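Local coordinates for protein aminotransferase class-III (Sphaerobacter thermophilus DSM 20745, PDB 6K8H) that belongs to the class-III aminotransferases, a family of the fold shared by pyridoxal-phosphate-dependent aminotransferases, and holds the ligand PLR in a pocket, at residues V196-L208 with Y231-I244. Numbering follows the deposited sequence.
Sequences VLPFNDIDGTERL and YPAEPAFLQRLREI
Phe237, on the first turn of helix 235-244, packs its ring against the turn 198-201, and this is the tightly packed part of the contact. The CA of Asn200 sits over one ring face, 3.9 Å from the centroid, a CH-pi contact, while CA of Ile202 and OG1 of Thr205 meet the ring at its edge. The Phe237 ring in turn points its edge at the face of Phe199, planes 56° apart. With CG anti to the backbone N (chi1 163°), Phe237 reaches across to the turn; a flat, apolar ring suits a place between backbone and Ile221 of strand 216-221, which also touches it. Phe199 CZ rests 3.7 Å from Ala233 CB, a methyl small enough to lie against it.

Asn200 suits its place because one amide both donates and accepts, and because asparagine tolerates the positive phi at the third position of this type II turn. Its OD1 takes Glu234 N, at the helix N-cap position, on an in-plane lone pair at 2.8 Å. Its ND2 donates nearly straight to Pro232 O at 3.1 Å; that oxygen lies in the amide plane, but ND2 stands above the Pro232 carbonyl plane, off the lone pairs.

Farther along, the helices run almost parallel, 10° apart with axes 10.3 Å from each other, and long side chains take over on the solvent side. Arg240, bent at its third torsion, lays its guanidinium over Ile202 CG2 and grips Glu206 side-on, NH2 to OE1 at 2.6 Å and NE to OE2 at 3.1 Å. The carboxylate is tilted, so both nitrogens approach from above its plane. Ile244 CD1 rests 3.9 Å from Glu206 O.

Aromatic and amide contacts thus fix the helix starts directionally, whereas water would probably screen the charges of the Glu206-Arg240 pair.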
loop_
_atom_site.group_PDB
_atom_site.type_symbol
_atom_site.label_atom_id
_atom_site.label_comp_id
_atom_site.label_asym_id
_atom_site.label_seq_id
_atom_site.Cartn_x
_atom_site.Cartn_y
_atom_site.Cartn_z
ATOM N N VAL B 196 24.369 -4.657 3.523
ATOM C CA VAL B 196 23.797 -5.161 4.775
ATOM C C VAL B 196 24.790 -4.926 5.910
ATOM O O VAL B 196 25.898 -5.475 5.906
ATOM C CB VAL B 196 23.426 -6.650 4.670
ATOM C CG1 VAL B 196 22.681 -7.082 5.921
ATOM C CG2 VAL B 196 22.551 -6.907 3.431
ATOM N N LEU B 197 24.382 -4.120 6.896
ATOM C CA LEU B 197 25.158 -3.633 8.023
ATOM C C LEU B 197 24.829 -4.411 9.290
ATOM O O LEU B 197 23.753 -5.004 9.413
ATOM C CB LEU B 197 24.888 -2.141 8.263
ATOM C CG LEU B 197 24.908 -1.211 7.045
ATOM C CD1 LEU B 197 24.312 0.135 7.402
ATOM C CD2 LEU B 197 26.321 -1.051 6.537
ATOM N N PRO B 198 25.750 -4.435 10.259
ATOM C CA PRO B 198 25.464 -5.092 11.548
ATOM C C PRO B 198 24.859 -4.155 12.591
ATOM O O PRO B 198 25.508 -3.181 13.004
ATOM C CB PRO B 198 26.843 -5.599 11.991
ATOM C CG PRO B 198 27.827 -4.634 11.356
ATOM C CD PRO B 198 27.175 -4.096 10.092
ATOM N N PHE B 199 23.629 -4.443 13.040
ATOM C CA PHE B 199 22.961 -3.555 13.991
ATOM C C PHE B 199 23.749 -3.499 15.300
ATOM O O PHE B 199 24.239 -4.519 15.791
ATOM C CB PHE B 199 21.519 -4.027 14.232
ATOM C CG PHE B 199 20.635 -3.016 14.935
ATOM C CD1 PHE B 199 20.044 -1.970 14.232
ATOM C CD2 PHE B 199 20.392 -3.116 16.298
ATOM C CE1 PHE B 199 19.213 -1.049 14.866
ATOM C CE2 PHE B 199 19.571 -2.188 16.935
ATOM C CZ PHE B 199 18.984 -1.152 16.214
ATOM N N ASN B 200 23.921 -2.284 15.835
ATOM C CA ASN B 200 24.604 -2.059 17.122
ATOM C C ASN B 200 26.070 -2.499 17.102
ATOM O O ASN B 200 26.648 -2.840 18.140
ATOM C CB ASN B 200 23.874 -2.746 18.283
ATOM C CG ASN B 200 22.961 -1.801 19.031
ATOM O OD1 ASN B 200 23.224 -0.602 19.108
ATOM N ND2 ASN B 200 21.875 -2.335 19.585
ATOM N N ASP B 201 26.689 -2.505 15.926
ATOM C CA ASP B 201 28.112 -2.792 15.777
ATOM C C ASP B 201 28.656 -1.623 14.955
ATOM O O ASP B 201 28.646 -1.652 13.719
ATOM C CB ASP B 201 28.304 -4.169 15.121
ATOM C CG ASP B 201 29.729 -4.426 14.650
ATOM O OD1 ASP B 201 30.611 -3.552 14.797
ATOM O OD2 ASP B 201 29.953 -5.533 14.113
ATOM N N ILE B 202 29.107 -0.574 15.647
ATOM C CA ILE B 202 29.421 0.661 14.932
ATOM C C ILE B 202 30.680 0.494 14.089
ATOM O O ILE B 202 30.801 1.104 13.024
ATOM C CB ILE B 202 29.528 1.853 15.906
ATOM C CG1 ILE B 202 29.640 3.182 15.135
ATOM C CG2 ILE B 202 30.708 1.690 16.846
ATOM C CD1 ILE B 202 28.555 3.393 14.088
ATOM N N ASP B 203 31.621 -0.345 14.521
ATOM C CA ASP B 203 32.856 -0.525 13.758
ATOM C C ASP B 203 32.585 -1.103 12.370
ATOM O O ASP B 203 33.027 -0.548 11.352
ATOM C CB ASP B 203 33.819 -1.416 14.540
ATOM C CG ASP B 203 35.109 -1.669 13.793
ATOM O OD1 ASP B 203 35.917 -0.726 13.668
ATOM O OD2 ASP B 203 35.306 -2.819 13.334
ATOM N N GLY B 204 31.891 -2.241 12.315
ATOM C CA GLY B 204 31.563 -2.833 11.028
ATOM C C GLY B 204 30.659 -1.943 10.195
ATOM O O GLY B 204 30.829 -1.831 8.976
ATOM N N THR B 205 29.692 -1.291 10.847
ATOM C CA THR B 205 28.799 -0.364 10.157
ATOM C C THR B 205 29.589 0.750 9.474
ATOM O O THR B 205 29.376 1.051 8.291
ATOM C CB THR B 205 27.792 0.217 11.159
ATOM O OG1 THR B 205 26.862 -0.800 11.557
ATOM C CG2 THR B 205 27.038 1.394 10.577
ATOM N N GLU B 206 30.529 1.360 10.205
ATOM C CA GLU B 206 31.331 2.439 9.640
ATOM C C GLU B 206 32.216 1.938 8.511
ATOM O O GLU B 206 32.322 2.594 7.468
ATOM C CB GLU B 206 32.171 3.099 10.736
ATOM C CG GLU B 206 31.369 4.019 11.643
ATOM C CD GLU B 206 32.240 4.838 12.584
ATOM O OE1 GLU B 206 33.378 4.401 12.883
ATOM O OE2 GLU B 206 31.786 5.921 13.017
ATOM N N ARG B 207 32.850 0.774 8.686
ATOM C CA ARG B 207 33.733 0.276 7.635
ATOM C C ARG B 207 32.956 0.008 6.346
ATOM O O ARG B 207 33.431 0.326 5.245
ATOM C CB ARG B 207 34.456 -0.988 8.105
ATOM C CG ARG B 207 35.544 -0.769 9.169
ATOM C CD ARG B 207 36.236 -2.097 9.518
ATOM N NE ARG B 207 35.478 -2.867 10.507
ATOM C CZ ARG B 207 35.349 -4.197 10.510
ATOM N NH1 ARG B 207 35.926 -4.927 9.558
ATOM N NH2 ARG B 207 34.633 -4.798 11.467
ATOM N N LEU B 208 31.746 -0.553 6.465
ATOM C CA LEU B 208 30.941 -0.821 5.275
ATOM C C LEU B 208 30.447 0.464 4.614
ATOM O O LEU B 208 30.457 0.573 3.381
ATOM C CB LEU B 208 29.771 -1.732 5.636
ATOM C CG LEU B 208 30.155 -3.208 5.711
ATOM C CD1 LEU B 208 29.082 -3.996 6.458
ATOM C CD2 LEU B 208 30.359 -3.778 4.315
ATOM N N TYR B 231 15.619 -4.527 21.245
ATOM C CA TYR B 231 16.696 -3.857 21.951
ATOM C C TYR B 231 17.147 -2.678 21.103
ATOM O O TYR B 231 17.562 -2.878 19.952
ATOM C CB TYR B 231 17.858 -4.810 22.223
ATOM C CG TYR B 231 18.993 -4.164 22.963
ATOM C CD1 TYR B 231 18.920 -3.942 24.331
ATOM C CD2 TYR B 231 20.131 -3.753 22.289
ATOM C CE1 TYR B 231 19.967 -3.340 25.007
ATOM C CE2 TYR B 231 21.171 -3.156 22.948
ATOM C CZ TYR B 231 21.089 -2.949 24.304
ATOM O OH TYR B 231 22.144 -2.349 24.948
ATOM N N PRO B 232 17.076 -1.453 21.620
ATOM C CA PRO B 232 17.246 -0.269 20.771
ATOM C C PRO B 232 18.678 -0.065 20.304
ATOM O O PRO B 232 19.643 -0.572 20.884
ATOM C CB PRO B 232 16.806 0.889 21.677
ATOM C CG PRO B 232 16.080 0.255 22.829
ATOM C CD PRO B 232 16.641 -1.112 22.985
ATOM N N ALA B 233 18.797 0.685 19.204
ATOM C CA ALA B 233 20.088 1.217 18.793
ATOM C C ALA B 233 20.704 1.997 19.948
ATOM O O ALA B 233 20.052 2.859 20.553
ATOM C CB ALA B 233 19.918 2.116 17.560
ATOM N N GLU B 234 21.961 1.660 20.282
ATOM C CA GLU B 234 22.613 2.302 21.412
ATOM C C GLU B 234 23.044 3.723 21.035
ATOM O O GLU B 234 23.344 3.998 19.869
ATOM C CB GLU B 234 23.805 1.461 21.880
ATOM C CG GLU B 234 23.353 0.149 22.537
ATOM C CD GLU B 234 24.491 -0.806 22.909
ATOM O OE1 GLU B 234 25.587 -0.725 22.306
ATOM O OE2 GLU B 234 24.273 -1.659 23.808
ATOM N N PRO B 235 23.063 4.644 22.007
ATOM C CA PRO B 235 23.228 6.071 21.659
ATOM C C PRO B 235 24.516 6.391 20.915
ATOM O O PRO B 235 24.465 7.117 19.907
ATOM C CB PRO B 235 23.163 6.772 23.026
ATOM C CG PRO B 235 22.343 5.842 23.888
ATOM C CD PRO B 235 22.687 4.448 23.424
ATOM N N ALA B 236 25.661 5.852 21.350
ATOM C CA ALA B 236 26.917 6.125 20.651
ATOM C C ALA B 236 26.879 5.614 19.211
ATOM O O ALA B 236 27.344 6.298 18.286
ATOM C CB ALA B 236 28.087 5.492 21.407
ATOM N N PHE B 237 26.330 4.410 19.012
ATOM C CA PHE B 237 26.190 3.833 17.677
ATOM C C PHE B 237 25.364 4.737 16.770
ATOM O O PHE B 237 25.763 5.039 15.642
ATOM C CB PHE B 237 25.555 2.443 17.801
ATOM C CG PHE B 237 24.989 1.895 16.512
ATOM C CD1 PHE B 237 25.800 1.241 15.607
ATOM C CD2 PHE B 237 23.642 2.008 16.227
ATOM C CE1 PHE B 237 25.283 0.722 14.438
ATOM C CE2 PHE B 237 23.114 1.486 15.049
ATOM C CZ PHE B 237 23.942 0.848 14.156
ATOM N N LEU B 238 24.213 5.201 17.261
ATOM C CA LEU B 238 23.305 5.983 16.429
ATOM C C LEU B 238 23.870 7.376 16.157
ATOM O O LEU B 238 23.685 7.930 15.065
ATOM C CB LEU B 238 21.930 6.051 17.101
ATOM C CG LEU B 238 20.695 6.400 16.253
ATOM C CD1 LEU B 238 20.390 5.316 15.214
ATOM C CD2 LEU B 238 19.478 6.638 17.158
ATOM N N GLN B 239 24.582 7.950 17.131
ATOM C CA GLN B 239 25.207 9.255 16.919
ATOM C C GLN B 239 26.316 9.169 15.881
ATOM O O GLN B 239 26.425 10.035 15.004
ATOM C CB GLN B 239 25.752 9.805 18.244
ATOM C CG GLN B 239 24.672 10.188 19.273
ATOM C CD GLN B 239 25.199 10.229 20.711
ATOM O OE1 GLN B 239 26.402 10.406 20.944
ATOM N NE2 GLN B 239 24.295 10.057 21.682
ATOM N N ARG B 240 27.135 8.118 15.943
ATOM C CA ARG B 240 28.185 7.977 14.941
ATOM C C ARG B 240 27.616 7.660 13.563
ATOM O O ARG B 240 28.170 8.106 12.546
ATOM C CB ARG B 240 29.178 6.913 15.389
ATOM C CG ARG B 240 30.039 7.401 16.552
ATOM C CD ARG B 240 30.878 6.287 17.148
ATOM N NE ARG B 240 31.698 5.614 16.142
ATOM C CZ ARG B 240 32.702 4.795 16.432
ATOM N NH1 ARG B 240 33.017 4.553 17.702
ATOM N NH2 ARG B 240 33.383 4.211 15.455
ATOM N N LEU B 241 26.517 6.898 13.508
ATOM C CA LEU B 241 25.837 6.675 12.236
ATOM C C LEU B 241 25.342 7.991 11.653
ATOM O O LEU B 241 25.485 8.239 10.443
ATOM C CB LEU B 241 24.669 5.691 12.420
ATOM C CG LEU B 241 23.833 5.374 11.164
ATOM C CD1 LEU B 241 24.697 4.745 10.081
ATOM C CD2 LEU B 241 22.631 4.471 11.495
ATOM N N ARG B 242 24.755 8.852 12.500
ATOM C CA ARG B 242 24.318 10.161 12.017
ATOM C C ARG B 242 25.501 10.969 11.485
ATOM O O ARG B 242 25.408 11.599 10.418
ATOM C CB ARG B 242 23.578 10.916 13.126
ATOM C CG ARG B 242 23.295 12.396 12.822
ATOM C CD ARG B 242 22.157 12.578 11.801
ATOM N NE ARG B 242 22.601 12.321 10.432
ATOM C CZ ARG B 242 21.859 12.513 9.343
ATOM N NH1 ARG B 242 20.617 12.971 9.445
ATOM N NH2 ARG B 242 22.365 12.241 8.147
ATOM N N GLU B 243 26.637 10.934 12.194
ATOM C CA GLU B 243 27.793 11.725 11.759
ATOM C C GLU B 243 28.327 11.236 10.418
ATOM O O GLU B 243 28.610 12.038 9.518
ATOM C CB GLU B 243 28.905 11.694 12.813
ATOM C CG GLU B 243 28.560 12.399 14.108
ATOM C CD GLU B 243 28.962 13.864 14.109
ATOM O OE1 GLU B 243 28.713 14.557 13.096
ATOM O OE2 GLU B 243 29.541 14.326 15.125
ATOM N N ILE B 244 28.463 9.919 10.254
ATOM C CA ILE B 244 29.108 9.434 9.035
ATOM C C ILE B 244 28.188 9.605 7.834
ATOM O O ILE B 244 28.656 9.932 6.735
ATOM C CB ILE B 244 29.587 7.974 9.189
ATOM C CG1 ILE B 244 30.402 7.551 7.959
ATOM C CG2 ILE B 244 28.422 7.016 9.404
ATOM C CD1 ILE B 244 31.128 6.233 8.118
HETATM O O HOH W 1 26.005 -0.500 19.874
#